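Local coordinates for carboxyltransferase domain-containing protein (Pyrococcus horikoshii, PDB 2PHC) that is of unknown function but belongs to the carboxyltransferase subdomain C and D family of the cyclophilin-like clan, and probably binds ATP and acts as a hydrolase, at residues I13-E18 with H28-A33; E35-E40 with K71-R76; V43-A48 with L52-D57; E101-Y106 with D112-I117; G159-G162 with Q167-W170. All blocks are in the same frame, centred on the assembly; numbering follows the deposited sequence.

Contact 1. Residues I13-E18 with H28-A33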
# COMPACT_ATOMS: atom_id res chain seq x y z
N ILE A 13 -18.09 -11.09 0.69
CA ILE A 13 -17.08 -10.31 0.13
C ILE A 13 -15.75 -10.79 0.56
O ILE A 13 -15.39 -10.90 1.65
CB ILE A 13 -17.25 -8.83 0.42
CG1 ILE A 13 -18.71 -8.45 0.33
CG2 ILE A 13 -16.47 -8.01 -0.54
CD1 ILE A 13 -19.13 -7.52 1.35
N SER A 14 -15.01 -10.96 -0.42
CA SER A 14 -13.91 -11.91 -0.64
C SER A 14 -12.73 -11.24 -1.36
O SER A 14 -12.95 -10.37 -2.18
CB SER A 14 -14.41 -13.14 -1.45
OG SER A 14 -13.31 -13.99 -1.64
N PHE A 15 -11.33 -10.90 -0.98
CA PHE A 15 -10.42 -9.90 -1.58
C PHE A 15 -9.20 -10.35 -2.47
O PHE A 15 -8.58 -9.44 -3.15
CB PHE A 15 -9.96 -8.87 -0.53
CG PHE A 15 -11.04 -7.96 -0.03
CD1 PHE A 15 -11.18 -6.68 -0.55
CD2 PHE A 15 -11.95 -8.40 0.91
CE1 PHE A 15 -12.18 -5.83 -0.10
CE2 PHE A 15 -12.97 -7.59 1.37
CZ PHE A 15 -13.09 -6.25 0.85
N GLY A 16 -8.79 -11.64 -2.49
CA GLY A 16 -9.17 -12.76 -1.62
C GLY A 16 -7.95 -13.69 -1.44
O GLY A 16 -6.93 -13.53 -2.15
N ASP A 17 -7.89 -14.61 -0.52
CA ASP A 17 -6.67 -15.45 -0.40
C ASP A 17 -5.14 -15.40 -0.06
O ASP A 17 -4.48 -16.42 -0.01
CB ASP A 17 -6.81 -16.70 -1.23
CG ASP A 17 -7.01 -17.90 -0.41
OD1 ASP A 17 -7.63 -17.79 0.63
OD2 ASP A 17 -6.53 -18.95 -0.81
N GLU A 18 -4.71 -14.25 0.39
CA GLU A 18 -3.74 -13.16 0.60
C GLU A 18 -3.82 -12.74 2.05
O GLU A 18 -4.70 -11.97 2.43
CB GLU A 18 -3.43 -12.01 -0.30
CG GLU A 18 -3.05 -12.10 -1.72
N HIS A 28 -11.87 -4.44 7.06
CA HIS A 28 -12.31 -3.60 8.16
C HIS A 28 -12.98 -2.26 7.67
O HIS A 28 -14.00 -1.89 8.17
CB HIS A 28 -11.13 -3.31 9.07
CG HIS A 28 -11.47 -2.43 10.22
ND1 HIS A 28 -10.79 -1.25 10.48
CD2 HIS A 28 -12.37 -2.58 11.22
CE1 HIS A 28 -11.30 -0.69 11.57
NE2 HIS A 28 -12.27 -1.47 12.02
N SER A 29 -12.40 -1.59 6.70
CA SER A 29 -12.93 -0.35 6.14
C SER A 29 -14.27 -0.56 5.46
O SER A 29 -15.11 0.27 5.56
CB SER A 29 -11.96 0.16 5.07
OG SER A 29 -10.76 0.47 5.64
N LEU A 30 -14.45 -1.68 4.79
CA LEU A 30 -15.66 -2.04 4.16
C LEU A 30 -16.72 -2.32 5.20
O LEU A 30 -17.87 -1.89 5.00
CB LEU A 30 -15.42 -3.25 3.26
CG LEU A 30 -16.56 -3.90 2.49
CD1 LEU A 30 -17.56 -3.00 1.73
CD2 LEU A 30 -16.00 -4.96 1.57
N ALA A 31 -16.39 -3.00 6.28
CA ALA A 31 -17.34 -3.28 7.29
C ALA A 31 -17.79 -2.03 7.94
O ALA A 31 -18.94 -1.82 8.11
CB ALA A 31 -16.82 -4.19 8.29
N LYS A 32 -16.85 -1.19 8.28
CA LYS A 32 -17.12 0.16 8.60
C LYS A 32 -18.00 0.98 7.63
O LYS A 32 -18.71 1.80 8.08
CB LYS A 32 -15.90 0.91 9.12
CG LYS A 32 -15.36 0.40 10.44
CD LYS A 32 -15.79 1.18 11.65
CE LYS A 32 -15.71 0.39 12.90
NZ LYS A 32 -15.61 1.17 14.12
N ALA A 33 -17.96 0.72 6.32
CA ALA A 33 -18.57 1.60 5.31
C ALA A 33 -20.01 1.13 5.41
O ALA A 33 -20.98 1.92 5.43
CB ALA A 33 -18.01 1.31 3.88
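Leu30 O accepts the backbone N of Ala33 at 2.9 Å, a bond within the helix that carries Leu30, the one residue of 28-33 to touch the other segment; no polar bond joins 13-18 to 28-33. The CG of Leu30 lies anti to its backbone N (chi1 178°), which carries the isobutyl group off helix 21-37 toward the strand end. One methyl, CD2, meets both Phe15 and Ile13. It comes to the edge of the Phe15 ring, near the ring plane, with CD2 a tight 3.3 Å from Phe15 CZ. Leu30 and Ile13 reach toward each other tip to tip, CD2 lying 3.7 Å from Ile13 CG2 and 4.0 Å from Ile13 CD1. The methyl thus touches an aliphatic branch and an aromatic edge at once, and Leu30 and Ile13 are both buried. This is plain helix-on-sheet packing in the N-terminal part of the chain. Ile13 also rests on Leu52 and Val54 of the neighbouring strand 51-56, Leu30 touches Leu52 as well, Phe15 leans on Ile23 and Val27 of helix 21-37, and on the helix's flank Ala33 meets Ile73 of helix 63-82.

Contact 2. Residues E35-E40 with K71-R76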
# COMPACT_ATOMS: atom_id res chain seq x y z
N GLU A 35 -21.45 -0.29 8.06
CA GLU A 35 -21.95 0.16 9.37
C GLU A 35 -22.32 1.68 9.35
O GLU A 35 -23.15 2.12 10.16
CB GLU A 35 -20.89 -0.03 10.46
CG GLU A 35 -20.54 -1.48 10.79
CD GLU A 35 -21.48 -2.18 11.81
OE1 GLU A 35 -21.21 -3.37 12.16
OE2 GLU A 35 -22.51 -1.55 12.25
N LYS A 36 -21.66 2.47 8.49
CA LYS A 36 -22.01 3.85 8.34
C LYS A 36 -23.45 4.01 7.78
O LYS A 36 -24.16 4.83 8.24
CB LYS A 36 -20.98 4.56 7.44
CG LYS A 36 -21.19 6.08 7.31
CD LYS A 36 -20.01 6.72 6.62
CE LYS A 36 -20.00 8.23 6.84
NZ LYS A 36 -19.23 8.89 5.72
N GLU A 37 -23.85 3.23 6.80
CA GLU A 37 -25.22 3.17 6.40
C GLU A 37 -26.26 2.56 7.32
O GLU A 37 -27.39 2.86 7.15
CB GLU A 37 -25.41 2.54 5.04
CG GLU A 37 -24.24 2.54 4.19
CD GLU A 37 -24.15 3.76 3.46
OE1 GLU A 37 -25.05 3.99 2.70
OE2 GLU A 37 -23.22 4.51 3.66
N SER A 38 -25.90 1.69 8.25
CA SER A 38 -26.83 0.72 8.79
C SER A 38 -28.05 0.46 7.94
O SER A 38 -29.10 0.92 8.20
CB SER A 38 -27.26 1.11 10.17
OG SER A 38 -26.43 2.08 10.64
N PRO A 39 -27.91 -0.34 6.93
CA PRO A 39 -29.12 -0.72 6.24
C PRO A 39 -30.04 -1.60 7.09
O PRO A 39 -29.62 -2.41 7.88
CB PRO A 39 -28.60 -1.41 4.99
CG PRO A 39 -27.28 -1.81 5.30
CD PRO A 39 -26.73 -0.95 6.33
N GLU A 40 -31.32 -1.38 6.90
CA GLU A 40 -32.40 -1.89 7.73
C GLU A 40 -32.48 -3.39 7.64
O GLU A 40 -32.97 -4.02 8.56
CB GLU A 40 -33.79 -1.22 7.37
CG GLU A 40 -34.17 -0.09 8.38
CD GLU A 40 -35.57 0.58 8.18
OE1 GLU A 40 -35.87 1.55 8.98
OE2 GLU A 40 -36.35 0.16 7.25
N LYS A 71 -22.37 -4.66 -4.01
CA LYS A 71 -21.57 -4.37 -5.16
C LYS A 71 -21.29 -2.86 -5.20
O LYS A 71 -20.22 -2.45 -5.63
CB LYS A 71 -22.28 -4.87 -6.43
CG LYS A 71 -21.84 -6.21 -6.92
CD LYS A 71 -22.93 -6.82 -7.80
CE LYS A 71 -22.63 -8.35 -8.01
NZ LYS A 71 -23.38 -9.03 -9.13
N ARG A 72 -22.23 -2.06 -4.69
CA ARG A 72 -22.24 -0.59 -4.84
C ARG A 72 -21.42 0.06 -3.73
O ARG A 72 -20.61 0.93 -3.96
CB ARG A 72 -23.68 -0.07 -4.85
CG ARG A 72 -24.47 -0.84 -6.02
CD ARG A 72 -25.87 -0.48 -6.19
NE ARG A 72 -26.61 -0.33 -4.93
CZ ARG A 72 -27.94 -0.33 -4.84
NH1 ARG A 72 -28.68 -0.45 -5.96
NH2 ARG A 72 -28.52 -0.17 -3.66
N ILE A 73 -21.64 -0.41 -2.53
CA ILE A 73 -20.79 -0.02 -1.43
C ILE A 73 -19.28 -0.43 -1.63
O ILE A 73 -18.45 0.36 -1.37
CB ILE A 73 -21.53 -0.34 -0.08
CG1 ILE A 73 -20.92 0.42 1.11
CG2 ILE A 73 -21.59 -1.80 0.19
CD1 ILE A 73 -21.93 0.67 2.10
N SER A 74 -18.95 -1.57 -2.27
CA SER A 74 -17.58 -1.91 -2.59
C SER A 74 -16.85 -1.09 -3.68
O SER A 74 -15.59 -0.92 -3.65
CB SER A 74 -17.52 -3.38 -3.00
OG SER A 74 -18.45 -4.10 -2.24
N ALA A 75 -17.65 -0.66 -4.68
CA ALA A 75 -17.28 0.30 -5.70
C ALA A 75 -16.86 1.63 -5.19
O ALA A 75 -15.91 2.17 -5.68
CB ALA A 75 -18.46 0.47 -6.78
N ARG A 76 -17.62 2.16 -4.24
CA ARG A 76 -17.40 3.37 -3.53
C ARG A 76 -16.24 3.38 -2.51
O ARG A 76 -15.68 4.45 -2.25
CB ARG A 76 -18.69 3.67 -2.72
CG ARG A 76 -19.96 4.10 -3.67
CD ARG A 76 -21.09 4.92 -2.94
NE ARG A 76 -22.25 4.06 -2.63
CZ ARG A 76 -22.73 3.72 -1.42
NH1 ARG A 76 -22.18 4.23 -0.31
NH2 ARG A 76 -23.77 2.87 -1.36
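Glu37 and Ile73 mark the nearest backbone approach between 35-40 and 71-76, their CA atoms 9.5 Å apart, a spacing that side chains must bridge. Residues 71-76 are helical throughout, with Arg76 N bonded to Arg72 O at 3.2 Å. On the other side Ser38 is the first residue to leave helical angles, taking a positive phi of 20°, and both its N and its OG make only weak bonds back to Glu35 O. Glu37 reaches across with its aliphatic part first: CG lies 3.6 Å from Ile73 CD1, and the two side chains pass alongside, running opposite ways. The glutamate chain then bends at chi2 (-87°), which turns the carboxylate toward Arg76. Helices 21-37 and 63-82 meet here as neighbours in the layer that packs on one face of the four-stranded antiparallel sheet, an alpha+beta arrangement. Ile73 is buried in that seam, also touching Ala33 and Ile34, whereas Tyr69 adds an aromatic neighbour to Glu37 and Pro39. Arg76, bent at chi3, folds back so that one face of its guanidinium covers Ile73 CA. Glu37 OE2 comes to the edge of that group, near its plane, but stays 4.1 Å from Arg76 NH1. With the carboxylate and guanidinium planes turned 49° apart, the opposite charges probably attract at this range without forming a salt bridge.

Contact 3. Residues V43-A48 with L52-D57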
# COMPACT_ATOMS: atom_id res chain seq x y z
N VAL A 43 -28.21 -8.06 9.22
CA VAL A 43 -28.18 -8.85 10.44
C VAL A 43 -26.76 -8.91 11.17
O VAL A 43 -26.61 -8.45 12.30
CB VAL A 43 -28.93 -10.16 10.21
CG1 VAL A 43 -28.64 -11.22 11.31
CG2 VAL A 43 -30.46 -9.85 10.01
N GLU A 44 -25.75 -9.38 10.44
CA GLU A 44 -24.48 -9.61 11.01
C GLU A 44 -23.40 -9.30 9.94
O GLU A 44 -23.65 -9.38 8.74
CB GLU A 44 -24.39 -11.08 11.46
CG GLU A 44 -23.07 -11.45 12.20
CD GLU A 44 -23.18 -12.63 13.21
OE1 GLU A 44 -22.45 -12.53 14.26
OE2 GLU A 44 -23.92 -13.63 12.96
N LEU A 45 -22.22 -8.93 10.43
CA LEU A 45 -21.02 -8.75 9.61
C LEU A 45 -19.89 -9.53 10.33
O LEU A 45 -19.65 -9.31 11.49
CB LEU A 45 -20.64 -7.23 9.54
CG LEU A 45 -21.45 -6.27 8.66
CD1 LEU A 45 -20.86 -4.92 8.79
CD2 LEU A 45 -21.48 -6.71 7.19
N VAL A 46 -19.20 -10.40 9.63
CA VAL A 46 -18.16 -11.23 10.25
C VAL A 46 -16.97 -11.01 9.37
O VAL A 46 -16.93 -11.55 8.27
CB VAL A 46 -18.58 -12.79 10.28
CG1 VAL A 46 -17.65 -13.60 11.19
CG2 VAL A 46 -20.11 -13.00 10.71
N PRO A 47 -16.07 -10.12 9.76
CA PRO A 47 -14.82 -9.96 9.00
C PRO A 47 -13.98 -11.22 9.12
O PRO A 47 -14.01 -11.81 10.16
CB PRO A 47 -14.16 -8.75 9.68
CG PRO A 47 -14.71 -8.73 11.12
CD PRO A 47 -16.16 -9.16 10.89
N ALA A 48 -13.21 -11.61 8.10
CA ALA A 48 -12.13 -12.62 8.24
C ALA A 48 -10.97 -11.95 7.61
O ALA A 48 -11.16 -10.84 7.10
CB ALA A 48 -12.49 -14.00 7.52
N LEU A 52 -15.35 -10.65 4.00
CA LEU A 52 -16.37 -10.25 4.92
C LEU A 52 -17.67 -10.91 4.67
O LEU A 52 -18.20 -10.82 3.63
CB LEU A 52 -16.55 -8.76 4.89
CG LEU A 52 -17.67 -8.10 5.64
CD1 LEU A 52 -17.35 -8.08 7.05
CD2 LEU A 52 -17.75 -6.76 5.13
N LEU A 53 -18.17 -11.57 5.67
CA LEU A 53 -19.44 -12.21 5.61
C LEU A 53 -20.56 -11.29 5.98
O LEU A 53 -20.49 -10.60 6.94
CB LEU A 53 -19.45 -13.49 6.41
CG LEU A 53 -20.67 -14.38 6.28
CD1 LEU A 53 -20.79 -14.97 4.97
CD2 LEU A 53 -20.72 -15.37 7.33
N VAL A 54 -21.56 -11.24 5.14
CA VAL A 54 -22.66 -10.38 5.30
C VAL A 54 -23.96 -11.19 5.29
O VAL A 54 -24.25 -11.97 4.40
CB VAL A 54 -22.75 -9.27 4.20
CG1 VAL A 54 -23.77 -8.19 4.62
CG2 VAL A 54 -21.39 -8.63 4.04
N ILE A 55 -24.72 -10.95 6.32
CA ILE A 55 -25.96 -11.65 6.51
C ILE A 55 -27.11 -10.72 6.76
O ILE A 55 -26.92 -9.67 7.39
CB ILE A 55 -25.82 -12.46 7.88
CG1 ILE A 55 -24.74 -13.55 7.76
CG2 ILE A 55 -27.14 -13.09 8.33
CD1 ILE A 55 -24.29 -14.04 9.07
N TYR A 56 -28.21 -11.05 6.11
CA TYR A 56 -29.33 -10.20 5.84
C TYR A 56 -30.62 -10.84 6.26
O TYR A 56 -30.72 -12.02 6.36
CB TYR A 56 -29.41 -9.75 4.38
CG TYR A 56 -29.78 -10.75 3.30
CD1 TYR A 56 -28.82 -11.38 2.56
CD2 TYR A 56 -31.08 -10.99 2.96
CE1 TYR A 56 -29.14 -12.22 1.60
CE2 TYR A 56 -31.39 -11.86 1.96
CZ TYR A 56 -30.41 -12.47 1.29
OH TYR A 56 -30.70 -13.32 0.31
N ASP A 57 -31.61 -10.02 6.53
CA ASP A 57 -32.91 -10.54 6.91
C ASP A 57 -33.76 -10.66 5.65
O ASP A 57 -34.16 -9.65 5.12
CB ASP A 57 -33.57 -9.61 7.89
CG ASP A 57 -34.99 -10.07 8.23
OD1 ASP A 57 -35.55 -9.55 9.20
OD2 ASP A 57 -35.53 -10.95 7.52
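Val43 to Pro47 pair with Leu52 to Tyr56 as the two arms of a beta hairpin, antiparallel at 169°, with a classic beta bulge where Val43 and Glu44 both face Ile55. Cross-strand neighbours mostly lie side by side and point the same way. On the face that packs against helices 21-37 and 63-82, Leu45 CD2 sits against the fork of Val54, 3.7 Å from both CG1 and CG2. Leu45 continues onto Ala31 and Ile34 of the first helix, and Val54 onto Leu70 of the second. On the reverse face Val46 and Leu53 run parallel, CB to CB at 4.0 Å, and Glu44 runs alongside Ile55. The branches of Ile55 divide the bulge: CG2, anti to the backbone N, lies 3.8 Å from Val43 CG1, while CD1 lies 3.8 Å from Glu44 CB. With an alanine at Ile55, Val43 CG1 and the aliphatic start of Glu44 would probably lose their shared partner, leaving a gap on this face of the bulge. The backbone doubles its grip here, because Ile55 O accepts both Val43 N (2.8 Å) and Glu44 N (3.3 Å) from the same face of the carbonyl plane; the Glu44 donor stands 43° out of that plane. Toward the turn, Leu53 N gives Val46 O a nearly straight bond of 169° at the hydrogen. Beyond it Leu52 crosses Pro47 obliquely, its CD1 methyl 3.6 Å from Pro47 N.

Contact 4. Residues E101-Y106 with D112-I117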
# COMPACT_ATOMS: atom_id res chain seq x y z
N GLU A 101 20.46 -6.31 -4.76
CA GLU A 101 20.93 -7.67 -4.87
C GLU A 101 21.12 -8.27 -3.53
O GLU A 101 20.81 -9.45 -3.34
CB GLU A 101 22.22 -7.77 -5.78
CG GLU A 101 21.99 -7.29 -7.29
CD GLU A 101 22.36 -5.76 -7.52
OE1 GLU A 101 22.53 -4.95 -6.55
OE2 GLU A 101 22.48 -5.38 -8.71
N PHE A 102 21.62 -7.50 -2.57
CA PHE A 102 21.79 -8.02 -1.19
C PHE A 102 20.41 -8.25 -0.53
O PHE A 102 20.21 -9.16 0.33
CB PHE A 102 22.63 -7.04 -0.38
CG PHE A 102 22.69 -7.36 1.09
CD1 PHE A 102 23.85 -7.94 1.66
CD2 PHE A 102 21.61 -7.05 1.94
CE1 PHE A 102 23.88 -8.24 2.99
CE2 PHE A 102 21.65 -7.42 3.28
CZ PHE A 102 22.78 -7.97 3.82
N VAL A 103 19.44 -7.40 -0.89
CA VAL A 103 18.06 -7.52 -0.29
C VAL A 103 17.45 -8.84 -0.70
O VAL A 103 16.96 -9.55 0.13
CB VAL A 103 17.07 -6.40 -0.71
CG1 VAL A 103 15.63 -6.79 -0.22
CG2 VAL A 103 17.52 -5.06 -0.17
N ALA A 104 17.52 -9.10 -2.01
CA ALA A 104 17.14 -10.37 -2.65
C ALA A 104 17.85 -11.51 -1.96
O ALA A 104 17.27 -12.37 -1.33
CB ALA A 104 17.59 -10.28 -4.09
N GLN A 105 19.14 -11.45 -1.98
CA GLN A 105 19.92 -12.57 -1.49
C GLN A 105 19.73 -12.81 -0.04
O GLN A 105 19.62 -13.96 0.35
CB GLN A 105 21.40 -12.31 -1.86
CG GLN A 105 22.43 -13.16 -1.11
CD GLN A 105 23.62 -13.49 -1.98
OE1 GLN A 105 24.07 -12.62 -2.81
NE2 GLN A 105 24.14 -14.76 -1.85
N TYR A 106 19.68 -11.75 0.80
CA TYR A 106 19.41 -11.91 2.29
C TYR A 106 18.04 -12.58 2.51
O TYR A 106 17.77 -13.20 3.49
CB TYR A 106 19.48 -10.51 2.97
CG TYR A 106 19.36 -10.44 4.48
CD1 TYR A 106 20.50 -10.35 5.24
CD2 TYR A 106 18.11 -10.42 5.15
CE1 TYR A 106 20.45 -10.29 6.64
CE2 TYR A 106 18.06 -10.31 6.61
CZ TYR A 106 19.25 -10.26 7.30
OH TYR A 106 19.34 -10.23 8.67
N ASP A 112 13.99 -9.52 -9.48
CA ASP A 112 12.64 -9.29 -10.01
C ASP A 112 11.50 -9.50 -8.94
O ASP A 112 10.49 -8.79 -8.98
CB ASP A 112 12.35 -10.26 -11.19
CG ASP A 112 12.94 -9.77 -12.53
OD1 ASP A 112 13.69 -8.72 -12.54
OD2 ASP A 112 12.62 -10.44 -13.57
N ASP A 113 11.69 -10.49 -8.04
CA ASP A 113 10.82 -10.79 -6.92
C ASP A 113 10.80 -9.66 -5.87
O ASP A 113 9.75 -9.29 -5.42
CB ASP A 113 11.20 -12.10 -6.22
CG ASP A 113 10.95 -13.38 -7.10
OD1 ASP A 113 10.13 -13.37 -8.07
OD2 ASP A 113 11.59 -14.42 -6.78
N VAL A 114 11.96 -9.18 -5.44
CA VAL A 114 12.04 -7.95 -4.65
C VAL A 114 11.18 -6.84 -5.28
O VAL A 114 10.36 -6.24 -4.60
CB VAL A 114 13.52 -7.46 -4.42
CG1 VAL A 114 13.58 -6.04 -3.66
CG2 VAL A 114 14.28 -8.53 -3.63
N ILE A 115 11.37 -6.60 -6.57
CA ILE A 115 10.63 -5.54 -7.27
C ILE A 115 9.06 -5.66 -7.23
O ILE A 115 8.36 -4.64 -7.12
CB ILE A 115 11.14 -5.43 -8.68
CG1 ILE A 115 12.63 -5.03 -8.70
CG2 ILE A 115 10.30 -4.49 -9.53
CD1 ILE A 115 13.13 -4.74 -10.18
N GLU A 116 8.55 -6.91 -7.33
CA GLU A 116 7.12 -7.23 -7.36
C GLU A 116 6.56 -7.14 -5.96
O GLU A 116 5.49 -6.60 -5.77
CB GLU A 116 6.89 -8.68 -7.88
CG GLU A 116 5.59 -9.39 -7.39
CD GLU A 116 4.35 -9.06 -8.26
OE1 GLU A 116 4.57 -8.80 -9.50
OE2 GLU A 116 3.18 -9.03 -7.72
N ILE A 117 7.32 -7.66 -4.99
CA ILE A 117 6.96 -7.69 -3.60
C ILE A 117 6.97 -6.31 -3.00
O ILE A 117 6.03 -5.94 -2.30
CB ILE A 117 7.87 -8.61 -2.86
CG1 ILE A 117 7.67 -10.03 -3.42
CG2 ILE A 117 7.64 -8.60 -1.32
CD1 ILE A 117 8.66 -11.04 -2.80
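Val114 meets Ala104 and Val103 through apolar contacts alone; no hydrogen bond passes between 101-106 and 112-117. The two methyls of Val114 share the work. CG2 presses on the backbone of the first helix, 3.5 Å from Ala104 CA and 3.8 Å from Ala104 CB. The small Ala104 probably allows this approach: the CA atoms of Ala104 and Val114 are 6.0 Å apart. Val103 lies beside it and crosses Val114 at about a right angle, with Val103 CG1 4.1 Å from both CG1 and CG2 of Val114. All three residues are buried. The polar bonds run within each helix: Tyr106 N to Phe102 O spans 2.7 Å, and Ile117 N reaches Asp113 O at 3.0 Å. Ser110, in the short link between the helices, uses its OG to bond Asp113 N, and Asn107 ND2 bonds Val103 O. The contact thus joins two short consecutive helices, 100-107 and 111-119. Ile100, on the same helix as Val103, also touches Val114; Val103 packs on Arg180 and Ile182 of strand 180-184, setting the pair against the larger sheet, and Phe102 makes a cation-pi contact with Arg180.

Contact 5. Residues G159-G162 with Q167-W170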
# COMPACT_ATOMS: atom_id res chain seq x y z
N GLY A 159 15.43 10.95 -3.65
CA GLY A 159 14.57 10.02 -4.39
C GLY A 159 14.85 8.57 -4.12
O GLY A 159 14.04 7.73 -4.48
N SER A 160 15.96 8.26 -3.42
CA SER A 160 16.25 6.87 -3.04
C SER A 160 15.21 6.26 -2.15
O SER A 160 14.84 6.85 -1.11
CB SER A 160 17.65 6.69 -2.46
OG SER A 160 18.58 7.36 -3.31
N VAL A 161 14.81 5.04 -2.54
CA VAL A 161 13.81 4.21 -1.93
C VAL A 161 14.62 3.16 -1.16
O VAL A 161 15.41 2.43 -1.72
CB VAL A 161 12.91 3.56 -3.02
CG1 VAL A 161 12.02 2.42 -2.46
CG2 VAL A 161 12.05 4.67 -3.84
N GLY A 162 14.48 3.12 0.15
CA GLY A 162 15.16 2.07 0.82
C GLY A 162 14.34 1.24 1.72
O GLY A 162 13.19 1.55 1.91
N GLN A 167 10.48 -1.67 7.32
CA GLN A 167 10.06 -0.33 6.82
C GLN A 167 10.65 -0.03 5.51
O GLN A 167 11.85 -0.31 5.23
CB GLN A 167 10.64 0.82 7.67
CG GLN A 167 10.49 0.79 9.10
CD GLN A 167 9.29 1.65 9.49
OE1 GLN A 167 9.21 2.85 9.14
NE2 GLN A 167 8.37 1.04 10.16
N THR A 168 9.88 0.66 4.74
CA THR A 168 10.36 1.23 3.52
C THR A 168 10.01 2.73 3.52
O THR A 168 9.27 3.23 4.34
CB THR A 168 9.89 0.44 2.24
OG1 THR A 168 10.58 0.94 1.09
CG2 THR A 168 8.37 0.49 2.01
N GLY A 169 10.62 3.48 2.65
CA GLY A 169 10.37 4.89 2.63
C GLY A 169 11.34 5.41 1.62
O GLY A 169 11.98 4.62 0.94
N TRP A 170 11.46 6.72 1.52
CA TRP A 170 12.47 7.28 0.64
C TRP A 170 13.10 8.58 1.21
O TRP A 170 12.45 9.32 1.96
CB TRP A 170 11.91 7.52 -0.75
CG TRP A 170 10.88 8.66 -0.88
CD1 TRP A 170 11.13 9.96 -1.11
CD2 TRP A 170 9.42 8.53 -0.87
NE1 TRP A 170 9.95 10.67 -1.24
CE2 TRP A 170 8.90 9.82 -1.04
CE3 TRP A 170 8.54 7.44 -0.70
CZ2 TRP A 170 7.50 10.08 -1.11
CZ3 TRP A 170 7.12 7.71 -0.72
CH2 TRP A 170 6.63 8.98 -0.95
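Thr168 puts its hydroxyl on the main-chain oxygen of Gly162, the residue across the hairpin, where a backbone amide would normally be the main donor. OG1 gives its hydrogen to Gly162 O at 2.8 Å, from above the carbonyl plane, 38° out of it. The regular amide bond to the same oxygen, from Gly169 N, is stretched to 3.3 Å and weak. OG1 lies anti to the threonine's own backbone N (chi1 -171°), on the side where Gly162 passes. It is also hydrogen-bonded to His118 NE2, so the buried hydroxyl ties the strand pair to helix 111-119. A valine at Thr168 keeps the branched shape but has no hydroxyl, and Gly162 O would probably be left with only the weak amide bond across the hairpin and His118 NE2 without this mate. The strands form a beta hairpin, 160-164 with 167-171, in the larger mixed sheet, consistent with the cyclophilin-like clan of the family. Gly162 N completes the hydrogen-bonded pair by reaching Gly169 O at 3.0 Å. One step on, Val161 and Trp170 form a non-hydrogen-bonded pair whose CA atoms are 4.2 Å apart. Trp170 CB sits tightly against Ser160 O at 3.0 Å, while the indole turns off from the hairpin, its NE1 bonding Thr189 OG1. At the far end Gly159 and Ser160 both face Tyr171 in a G1 beta bulge; with phi at 99°, a CB on Gly159 would run into the preceding carbonyl oxygen.

Contacts 1, 2 and 3 belong to one helix-on-sheet unit, their centres about 11 to 12 Å apart. Contacts 1 and 2 share helix 21-37, and Ile73 CD1 touches Ala33 O between them. Contact 3 lies within the loop closed by contact 2 and borders contact 1 in the same sheet, where Ile13 CD1 packs on Val54 CG2. Contacts 4 and 5 form the second group, about 14 Å between centres and about 7 Å between nearest atoms; His118, just after 112-117, joins them through Thr168. Between the groups the closest approach is about 9 Å between nearest atoms, from contact 1 to contact 4, while contacts 3 and 5 stand about 39 Å apart at their centres.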